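Local structure of transcriptional regulator, TetR family (Myxococcus xanthus, 5K7F) at residues A[171-174]-A[175-178]. The protein probably acts as a DNA-binding transcriptional regulator of alternative isovaleryl coenzyme A biosynthesis, with isovaleryl coenzyme A as its ligand. Numbering follows the deposited sequence.
Sequences LWIY and KWFK
Beyond helix 159-171, the chain carries on in tight turns, where the aliphatic part of Lys175 runs alongside the Tyr174 ring. In one of two modelled positions of the Trp172 ring, Lys175 CG lies over its face, 3.6 Å from the centroid of the five-membered ring, in a CH-pi contact; it also faces the Tyr174 ring at longer range. Bends at chi2 and chi4 carry the chain along the phenol, where Lys175 NZ donates to Tyr174 OH (3.0 Å); the ammonium also forms a salt bridge with Glu118 of the second subunit. A leucine in place of Tyr174 would probably take away the hydroxyl acceptor and the aromatic face beside the lysine chain, leaving the ammonium to rely on Glu118. The backbone turns through Lys175 N to Trp172 O (3.0 Å), while Ile173 O accepts two bonds, from Trp176 N (3.1 Å) and, almost linearly at the carbonyl, from Phe177 N (2.9 Å). Ile173 O also lies over one face of the Trp176 indole, whose ring stacks with Phe164 of the second subunit. Ile173 CG2 packs on Phe177 CB (3.6 Å). Mixed i to i+3 and i to i+4 bonds are typical of turns that follow a helix, here at the dimer interface of a TetR-type C-terminal domain.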
loop_
_atom_site.group_PDB
_atom_site.type_symbol
_atom_site.label_atom_id
_atom_site.label_comp_id
_atom_site.label_asym_id
_atom_site.label_seq_id
_atom_site.Cartn_x
_atom_site.Cartn_y
_atom_site.Cartn_z
ATOM N N LEU A 171 1.934 -4.402 4.172
ATOM C CA LEU A 171 1.590 -3.050 4.572
ATOM C C LEU A 171 0.209 -2.649 4.064
ATOM O O LEU A 171 -0.460 -1.818 4.693
ATOM C CB LEU A 171 2.669 -2.074 4.079
ATOM C CG LEU A 171 4.063 -2.342 4.656
ATOM C CD1 LEU A 171 5.052 -1.346 4.070
ATOM C CD2 LEU A 171 4.053 -2.258 6.165
ATOM N N TRP A 172 -0.237 -3.202 2.925
ATOM C CA TRP A 172 -1.540 -2.847 2.367
ATOM C C TRP A 172 -2.707 -3.427 3.168
ATOM O O TRP A 172 -3.851 -3.014 2.929
ATOM C CB TRP A 172 -1.626 -3.264 0.879
ATOM C CG TRP A 172 -2.501 -2.292 0.063
ATOM C CD1 TRP A 172 -2.195 -1.000 -0.268
ATOM C CD2 TRP A 172 -3.815 -2.532 -0.460
ATOM N NE1 TRP A 172 -3.228 -0.430 -0.960
ATOM C CE2 TRP A 172 -4.230 -1.350 -1.100
ATOM C CE3 TRP A 172 -4.676 -3.633 -0.462
ATOM C CZ2 TRP A 172 -5.467 -1.238 -1.736
ATOM C CZ3 TRP A 172 -5.921 -3.508 -1.095
ATOM C CH2 TRP A 172 -6.296 -2.325 -1.704
ATOM N N ILE A 173 -2.447 -4.327 4.138
ATOM C CA ILE A 173 -3.508 -4.913 4.983
ATOM C C ILE A 173 -4.344 -3.836 5.680
ATOM O O ILE A 173 -5.545 -4.021 5.896
ATOM C CB ILE A 173 -2.904 -5.894 5.983
ATOM C CG1 ILE A 173 -2.256 -7.089 5.263
ATOM C CG2 ILE A 173 -3.968 -6.374 6.949
ATOM C CD1 ILE A 173 -1.542 -8.110 6.269
ATOM N N TYR A 174 -3.744 -2.707 6.046
ATOM C CA TYR A 174 -4.533 -1.681 6.723
ATOM C C TYR A 174 -5.690 -1.160 5.887
ATOM O O TYR A 174 -6.694 -0.717 6.458
ATOM C CB TYR A 174 -3.620 -0.543 7.165
ATOM C CG TYR A 174 -3.402 0.570 6.184
ATOM C CD1 TYR A 174 -4.239 1.689 6.173
ATOM C CD2 TYR A 174 -2.317 0.549 5.326
ATOM C CE1 TYR A 174 -4.017 2.723 5.316
ATOM C CE2 TYR A 174 -2.091 1.586 4.451
ATOM C CZ TYR A 174 -2.944 2.674 4.457
ATOM O OH TYR A 174 -2.741 3.728 3.598
ATOM N N LYS A 175 -5.607 -1.248 4.553
ATOM C CA LYS A 175 -6.675 -0.777 3.662
ATOM C C LYS A 175 -7.941 -1.622 3.758
ATOM O O LYS A 175 -9.018 -1.126 3.418
ATOM C CB LYS A 175 -6.213 -0.780 2.190
ATOM C CG LYS A 175 -5.241 0.333 1.802
ATOM C CD LYS A 175 -5.868 1.700 1.984
ATOM C CE LYS A 175 -5.190 2.777 1.140
ATOM N NZ LYS A 175 -3.731 2.532 0.992
ATOM N N TRP A 176 -7.851 -2.872 4.205
ATOM C CA TRP A 176 -8.995 -3.767 4.148
ATOM C C TRP A 176 -9.253 -4.550 5.410
ATOM O O TRP A 176 -10.319 -5.159 5.532
ATOM C CB TRP A 176 -8.846 -4.754 2.990
ATOM C CG TRP A 176 -7.642 -5.640 3.008
ATOM C CD1 TRP A 176 -6.381 -5.352 2.525
ATOM C CD2 TRP A 176 -7.599 -6.983 3.445
ATOM N NE1 TRP A 176 -5.568 -6.437 2.663
ATOM C CE2 TRP A 176 -6.285 -7.447 3.252
ATOM C CE3 TRP A 176 -8.537 -7.846 3.992
ATOM C CZ2 TRP A 176 -5.898 -8.734 3.601
ATOM C CZ3 TRP A 176 -8.159 -9.097 4.337
ATOM C CH2 TRP A 176 -6.852 -9.559 4.095
ATOM N N PHE A 177 -8.342 -4.566 6.345
ATOM C CA PHE A 177 -8.571 -5.337 7.553
ATOM C C PHE A 177 -9.470 -4.577 8.509
ATOM O O PHE A 177 -9.346 -3.357 8.655
ATOM C CB PHE A 177 -7.247 -5.668 8.223
ATOM C CG PHE A 177 -7.393 -6.344 9.526
ATOM C CD1 PHE A 177 -7.589 -7.715 9.592
ATOM C CD2 PHE A 177 -7.312 -5.636 10.704
ATOM C CE1 PHE A 177 -7.701 -8.336 10.808
ATOM C CE2 PHE A 177 -7.426 -6.261 11.903
ATOM C CZ PHE A 177 -7.624 -7.615 11.955
ATOM N N LYS A 178 -10.328 -5.334 9.218
ATOM C CA LYS A 178 -11.112 -4.911 10.383
ATOM C C LYS A 178 -11.167 -6.095 11.347
ATOM O O LYS A 178 -11.156 -7.248 10.904
ATOM C CB LYS A 178 -12.547 -4.488 10.012
ATOM C CG LYS A 178 -12.667 -3.474 8.879
ATOM C CD LYS A 178 -12.637 -2.049 9.406
ATOM C CE LYS A 178 -12.697 -1.039 8.258
ATOM N NZ LYS A 178 -13.840 -1.299 7.317
HETATM O O HOH W 1 -7.219 -1.512 8.928
#